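Local coordinates for glycosyl hydrolase family 10 (Bacteroides intestinalis DSM 17393, PDB 4QPW), which probably hydrolyses glycosidic bonds as a whole enzyme, and in this chain provides a carbohydrate-binding module that holds xylo-oligosaccharide, at residues A[70-75]-A[97-102]; A[86-91]-A[108-113]. One frame throughout, in Å; residues are numbered along the deposited sequence. Where two conformers were deposited one is given.

Contact 1: A[70-75]-A[97-102]; sequences YKLKMM and GSFSFN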
loop_
_atom_site.group_PDB
_atom_site.type_symbol
_atom_site.label_atom_id
_atom_site.label_comp_id
_atom_site.label_asym_id
_atom_site.label_seq_id
_atom_site.Cartn_x
_atom_site.Cartn_y
_atom_site.Cartn_z
ATOM N N TYR A 70 -3.164 16.306 3.374
ATOM C CA TYR A 70 -2.687 15.199 4.237
ATOM C C TYR A 70 -1.409 14.709 3.737
ATOM O O TYR A 70 -0.935 15.039 2.644
ATOM C CB TYR A 70 -3.725 14.011 4.198
ATOM C CG TYR A 70 -5.121 14.382 4.591
ATOM C CD1 TYR A 70 -5.545 14.366 5.886
ATOM C CD2 TYR A 70 -6.089 14.756 3.600
ATOM C CE1 TYR A 70 -6.828 14.665 6.259
ATOM C CE2 TYR A 70 -7.334 15.083 3.959
ATOM C CZ TYR A 70 -7.728 15.042 5.276
ATOM O OH TYR A 70 -9.042 15.350 5.586
ATOM N N LYS A 71 -0.765 13.808 4.532
ATOM C CA LYS A 71 0.274 12.930 4.035
ATOM C C LYS A 71 -0.141 11.482 4.155
ATOM O O LYS A 71 -0.803 11.100 5.155
ATOM C CB LYS A 71 1.581 13.036 4.858
ATOM C CG LYS A 71 2.248 14.383 4.760
ATOM C CD LYS A 71 3.485 14.436 5.654
ATOM C CE LYS A 71 4.137 15.823 5.651
ATOM N NZ LYS A 71 5.389 15.838 6.507
ATOM N N LEU A 72 0.200 10.684 3.186
ATOM C CA LEU A 72 0.249 9.242 3.321
ATOM C C LEU A 72 1.677 8.859 3.772
ATOM O O LEU A 72 2.661 9.329 3.119
ATOM C CB LEU A 72 -0.028 8.585 1.969
ATOM C CG LEU A 72 0.239 7.118 1.826
ATOM C CD1 LEU A 72 -0.695 6.263 2.666
ATOM C CD2 LEU A 72 0.187 6.687 0.338
ATOM N N LYS A 73 1.815 8.086 4.802
ATOM C CA LYS A 73 3.107 7.538 5.251
ATOM C C LYS A 73 3.052 6.066 5.167
ATOM O O LYS A 73 2.072 5.429 5.662
ATOM C CB LYS A 73 3.492 7.976 6.638
ATOM C CG LYS A 73 3.590 9.467 6.807
ATOM C CD LYS A 73 4.155 9.913 8.153
ATOM C CE LYS A 73 4.318 11.439 8.214
ATOM N NZ LYS A 73 4.950 11.882 9.460
ATOM N N MET A 74 4.045 5.407 4.564
ATOM C CA MET A 74 4.120 3.954 4.517
ATOM C C MET A 74 5.514 3.497 4.747
ATOM O O MET A 74 6.436 4.075 4.091
ATOM C CB MET A 74 3.648 3.516 3.160
ATOM C CG MET A 74 3.402 2.045 2.981
ATOM S SD MET A 74 3.024 1.504 1.294
ATOM C CE MET A 74 1.792 3.103 1.044
ATOM N N MET A 75 5.721 2.535 5.584
ATOM C CA MET A 75 7.058 1.924 5.748
ATOM C C MET A 75 7.107 0.650 4.923
ATOM O O MET A 75 6.264 -0.258 5.108
ATOM C CB MET A 75 7.384 1.712 7.191
ATOM C CG MET A 75 8.673 0.912 7.362
ATOM S SD MET A 75 9.548 1.069 8.935
ATOM C CE MET A 75 9.541 -0.574 9.547
ATOM N N GLY A 97 0.224 8.288 -6.725
ATOM C CA GLY A 97 1.645 8.429 -6.676
ATOM C C GLY A 97 2.340 7.101 -6.631
ATOM O O GLY A 97 1.715 6.076 -6.907
ATOM N N SER A 98 3.612 7.103 -6.385
ATOM C CA SER A 98 4.374 5.886 -6.304
ATOM C C SER A 98 5.528 6.007 -5.341
ATOM O O SER A 98 6.005 7.166 -5.089
ATOM C CB SER A 98 4.871 5.424 -7.634
ATOM O OG SER A 98 5.830 6.334 -8.079
ATOM N N PHE A 99 5.993 4.906 -4.786
ATOM C CA PHE A 99 7.184 4.846 -3.973
ATOM C C PHE A 99 8.186 3.853 -4.584
ATOM O O PHE A 99 7.832 2.729 -4.966
ATOM C CB PHE A 99 6.876 4.424 -2.510
ATOM C CG PHE A 99 5.967 5.323 -1.708
ATOM C CD1 PHE A 99 6.108 6.692 -1.715
ATOM C CD2 PHE A 99 4.967 4.785 -0.896
ATOM C CE1 PHE A 99 5.304 7.510 -0.955
ATOM C CE2 PHE A 99 4.196 5.606 -0.128
ATOM C CZ PHE A 99 4.370 6.947 -0.118
ATOM N N SER A 100 9.446 4.266 -4.602
ATOM C CA SER A 100 10.553 3.397 -5.085
ATOM C C SER A 100 11.339 2.886 -3.885
ATOM O O SER A 100 12.042 3.685 -3.240
ATOM C CB SER A 100 11.480 4.207 -6.028
ATOM O OG SER A 100 10.700 4.531 -7.197
ATOM N N PHE A 101 11.106 1.653 -3.548
ATOM C CA PHE A 101 11.618 1.014 -2.359
ATOM C C PHE A 101 12.919 0.322 -2.606
ATOM O O PHE A 101 13.288 0.109 -3.803
ATOM C CB PHE A 101 10.527 0.122 -1.746
ATOM C CG PHE A 101 10.046 -0.973 -2.660
ATOM C CD1 PHE A 101 10.800 -2.111 -2.924
ATOM C CD2 PHE A 101 8.849 -0.866 -3.311
ATOM C CE1 PHE A 101 10.380 -3.104 -3.812
ATOM C CE2 PHE A 101 8.405 -1.834 -4.182
ATOM C CZ PHE A 101 9.150 -2.961 -4.434
ATOM N N ASN A 102 13.561 -0.054 -1.551
ATOM C CA ASN A 102 14.842 -0.795 -1.646
ATOM C C ASN A 102 14.863 -1.810 -0.594
ATOM O O ASN A 102 13.810 -2.221 0.016
ATOM C CB ASN A 102 16.042 0.197 -1.641
ATOM C CG ASN A 102 16.300 0.797 -0.325
ATOM O OD1 ASN A 102 15.673 0.527 0.670
ATOM N ND2 ASN A 102 17.395 1.610 -0.260
#
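Leu72 and Met74, alternate residues on strand 69-78, both turn inward to meet a single ring, that of Phe99 on strand 95-101. The carbohydrate-binding module is a beta-sandwich, and these two strands belong to its opposing sheets, so the contact illustrates how such a fold is filled: every second residue of a strand faces the other sheet. The area buried between the two segments is a modest 129 Å² in all. Leu72 comes first. With CG set anti to the backbone N (chi1 168°), the side chain reaches into the core and presents one methyl group, CD2, which lies 4.2 Å from CE2 of Phe99. The approach is oblique to the ring and rather loose, and the same leucine also touches Phe86 and Val88 on strand 82-89. Lys73, next along, points its CB away from the other sheet, and its NZ makes a salt bridge with Asp2. Met74 returns to the inside. The CA atoms of Met74 and Phe99 are 9.1 Å apart, a gap that the two side chains must span together. The firm part of the methionine contact is CB of Met74, which comes to 3.9 Å from CE2 of Phe99. The thioether chain was modelled in two conformers; in the one described it bends at its last torsion and brings CE to the ring edge, but the geometry at the sulfur is distorted, so this position of CE, 3.7 Å from CE2 of Phe99, is doubtful. The ring of Phe99 also meets those of Phe86 and Tyr108. All three touching residues are buried, and every close approach between 70-75 and 97-102 is carbon to carbon. Without directional bonds between the two segments to fix their register, the contact rests on shape and on the exclusion of water.

Contact 2: A[86-91]-A[108-113]; sequences FGVGPW and YEFSFK. With XYP (beta-D-xylopyranose), chain B; XYP (beta-D-xylopyranose), chain C.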
loop_
_atom_site.group_PDB
_atom_site.type_symbol
_atom_site.label_atom_id
_atom_site.label_comp_id
_atom_site.label_asym_id
_atom_site.label_seq_id
_atom_site.Cartn_x
_atom_site.Cartn_y
_atom_site.Cartn_z
ATOM N N PHE A 86 0.322 3.607 -5.964
ATOM C CA PHE A 86 -0.792 3.750 -5.046
ATOM C C PHE A 86 -1.721 4.780 -5.447
ATOM O O PHE A 86 -1.344 5.734 -6.237
ATOM C CB PHE A 86 -0.280 3.915 -3.591
ATOM C CG PHE A 86 0.514 5.147 -3.397
ATOM C CD1 PHE A 86 -0.059 6.358 -3.358
ATOM C CD2 PHE A 86 1.888 5.058 -3.349
ATOM C CE1 PHE A 86 0.689 7.509 -3.259
ATOM C CE2 PHE A 86 2.647 6.223 -3.261
ATOM C CZ PHE A 86 2.034 7.399 -3.212
ATOM N N GLY A 87 -2.927 4.762 -4.907
ATOM C CA GLY A 87 -3.849 5.879 -4.942
ATOM C C GLY A 87 -4.566 5.976 -3.635
ATOM O O GLY A 87 -4.915 4.910 -3.048
ATOM N N VAL A 88 -4.812 7.157 -3.147
ATOM C CA VAL A 88 -5.530 7.365 -1.900
ATOM C C VAL A 88 -6.903 7.954 -2.190
ATOM O O VAL A 88 -6.982 9.126 -2.749
ATOM C CB VAL A 88 -4.779 8.318 -0.935
ATOM C CG1 VAL A 88 -5.487 8.385 0.376
ATOM C CG2 VAL A 88 -3.335 7.864 -0.746
ATOM N N GLY A 89 -7.958 7.249 -1.961
ATOM C CA GLY A 89 -9.325 7.705 -2.268
ATOM C C GLY A 89 -10.233 6.532 -2.490
ATOM O O GLY A 89 -9.854 5.383 -2.433
ATOM N N PRO A 90 -11.530 6.843 -2.743
ATOM C CA PRO A 90 -12.524 5.859 -3.021
ATOM C C PRO A 90 -12.361 5.278 -4.457
ATOM O O PRO A 90 -11.562 5.692 -5.212
ATOM C CB PRO A 90 -13.834 6.627 -2.807
ATOM C CG PRO A 90 -13.471 8.022 -3.290
ATOM C CD PRO A 90 -12.054 8.229 -2.812
ATOM N N TRP A 91 -13.249 4.303 -4.732
ATOM C CA TRP A 91 -13.207 3.652 -6.034
ATOM C C TRP A 91 -13.437 4.658 -7.230
ATOM O O TRP A 91 -12.886 4.445 -8.283
ATOM C CB TRP A 91 -14.288 2.545 -6.123
ATOM C CG TRP A 91 -14.035 1.393 -5.199
ATOM C CD1 TRP A 91 -14.692 1.081 -4.079
ATOM C CD2 TRP A 91 -13.065 0.380 -5.403
ATOM N NE1 TRP A 91 -14.109 -0.053 -3.519
ATOM C CE2 TRP A 91 -13.146 -0.502 -4.303
ATOM C CE3 TRP A 91 -12.163 0.130 -6.382
ATOM C CZ2 TRP A 91 -12.352 -1.674 -4.187
ATOM C CZ3 TRP A 91 -11.299 -0.996 -6.184
ATOM C CH2 TRP A 91 -11.454 -1.850 -5.071
ATOM N N TYR A 108 8.231 6.210 3.656
ATOM C CA TYR A 108 7.956 7.038 2.512
ATOM C C TYR A 108 6.790 7.931 2.800
ATOM O O TYR A 108 5.795 7.464 3.444
ATOM C CB TYR A 108 7.690 6.135 1.274
ATOM C CG TYR A 108 8.856 5.236 0.938
ATOM C CD1 TYR A 108 9.862 5.732 0.031
ATOM C CD2 TYR A 108 9.100 4.081 1.585
ATOM C CE1 TYR A 108 11.009 5.030 -0.238
ATOM C CE2 TYR A 108 10.233 3.331 1.307
ATOM C CZ TYR A 108 11.185 3.834 0.398
ATOM O OH TYR A 108 12.352 3.097 0.158
ATOM N N GLU A 109 6.809 9.173 2.372
ATOM C CA GLU A 109 5.712 10.078 2.560
ATOM C C GLU A 109 5.269 10.692 1.270
ATOM O O GLU A 109 6.085 11.021 0.381
ATOM C CB GLU A 109 5.860 11.027 3.813
ATOM C CG GLU A 109 6.933 12.095 3.795
ATOM C CD GLU A 109 6.940 12.968 5.058
ATOM O OE1 GLU A 109 6.785 14.175 4.737
ATOM O OE2 GLU A 109 7.099 12.489 6.235
ATOM N N PHE A 110 3.976 10.898 1.122
ATOM C CA PHE A 110 3.308 11.522 -0.094
ATOM C C PHE A 110 2.354 12.524 0.402
ATOM O O PHE A 110 1.344 12.194 1.038
ATOM C CB PHE A 110 2.606 10.367 -0.823
ATOM C CG PHE A 110 1.571 10.757 -1.903
ATOM C CD1 PHE A 110 1.989 11.222 -3.145
ATOM C CD2 PHE A 110 0.214 10.570 -1.690
ATOM C CE1 PHE A 110 1.024 11.578 -4.132
ATOM C CE2 PHE A 110 -0.711 10.867 -2.690
ATOM C CZ PHE A 110 -0.271 11.327 -3.855
ATOM N N SER A 111 2.604 13.802 0.119
ATOM C CA SER A 111 1.687 14.838 0.411
ATOM C C SER A 111 0.608 15.009 -0.651
ATOM O O SER A 111 0.952 14.920 -1.856
ATOM C CB SER A 111 2.445 16.192 0.539
ATOM O OG SER A 111 3.273 16.199 1.702
ATOM N N PHE A 112 -0.612 15.184 -0.277
ATOM C CA PHE A 112 -1.687 15.299 -1.276
ATOM C C PHE A 112 -2.782 16.075 -0.721
ATOM O O PHE A 112 -3.082 16.127 0.464
ATOM C CB PHE A 112 -2.182 13.931 -1.767
ATOM C CG PHE A 112 -2.889 13.087 -0.726
ATOM C CD1 PHE A 112 -2.170 12.394 0.327
ATOM C CD2 PHE A 112 -4.274 13.021 -0.690
ATOM C CE1 PHE A 112 -2.848 11.722 1.263
ATOM C CE2 PHE A 112 -4.915 12.323 0.277
ATOM C CZ PHE A 112 -4.189 11.673 1.279
ATOM N N LYS A 113 -3.601 16.669 -1.674
ATOM C CA LYS A 113 -4.917 17.183 -1.403
ATOM C C LYS A 113 -5.967 16.067 -1.637
ATOM O O LYS A 113 -5.946 15.503 -2.759
ATOM C CB LYS A 113 -5.166 18.425 -2.243
ATOM C CG LYS A 113 -6.407 19.121 -1.869
ATOM C CD LYS A 113 -6.408 20.516 -2.535
ATOM C CE LYS A 113 -7.419 20.599 -3.665
ATOM N NZ LYS A 113 -7.542 21.957 -4.294
HETATM O O1 XYP B . -17.283 -2.026 -3.873
HETATM C C1 XYP B . -16.821 -2.554 -5.087
HETATM C C2 XYP B . -16.701 -1.458 -6.150
HETATM C C3 XYP B . -16.169 -2.125 -7.396
HETATM C C4 XYP B . -14.819 -2.738 -7.034
HETATM C C5 XYP B . -15.033 -3.835 -6.052
HETATM O O2 XYP B . -17.918 -0.748 -6.521
HETATM O O3 XYP B . -15.900 -1.177 -8.411
HETATM O O4 XYP B . -14.363 -3.610 -8.206
HETATM O O5 XYP B . -15.556 -3.153 -4.821
HETATM C C1 XYP C . -13.000 -3.438 -8.585
HETATM C C2 XYP C . -12.692 -4.706 -9.424
HETATM C C3 XYP C . -11.288 -4.511 -9.949
HETATM C C4 XYP C . -11.057 -3.181 -10.573
HETATM C C5 XYP C . -11.461 -2.061 -9.633
HETATM O O2 XYP C . -12.819 -5.913 -8.687
HETATM O O3 XYP C . -10.938 -5.564 -10.900
HETATM O O4 XYP C . -9.647 -3.021 -10.851
HETATM O O5 XYP C . -12.843 -2.238 -9.250
#
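The beta-sandwich core and the xylan-binding site share strand 82-89: Phe86 and Val88 pack on Phe110 and Phe112 of the opposite sheet, and the chain then runs out to Trp91 in the glycan pocket. The axes of the two strands approach to 9.6 Å at an angle of 40°. Phe86 and Phe110 form a T-shaped (edge-to-face) pair, the edge of Phe86 directed at the face of Phe110, with planes at 72° and centroids 4.8 Å apart. CE1 of Phe86 sits above the Phe110 ring, offset toward its rim. Gly89, at backbone angles that call for glycine, then leads out of the strand. The indole of Trp91 forms a platform for the sugar: C4 of the chain B xylose lies 3.7 Å above the plane of the Trp91 ring, over its centre. The next unit, the chain C xylose, approaches obliquely, its C5 3.6 Å from CZ3 of Trp91, while Glu20 and Gln55 hydrogen-bond the ligand. An alanine at Trp91 would remove this platform and would probably leave the chain B xylose without its flat apolar support. Back in the core, Val88 holds CG1 anti to its backbone N (chi1 -174°), which extends that methyl to 3.6 Å from CZ of Phe112, while CB of Val88 lies over one face of the Phe112 ring.

From the N terminus the segments come in the order 70-75, 86-91, 97-102 and 108-113, so the two contacts alternate: contact 1 closes the loop from 75 to 97, contact 2 that from 91 to 108, and the loops cross. Strands 69-78 and 106-113 are antiparallel neighbours in one sheet, 82-89 and 95-101 in the other, so both contacts join the same two sheets. Within the first sheet Lys71 NZ meets Glu109 OE1 in a salt bridge of 2.8 Å. Between the contacts Phe99 touches both Phe86 and Phe110, merging them into one continuous core. Beyond this core, contact 2 alone extends to the glycan pocket.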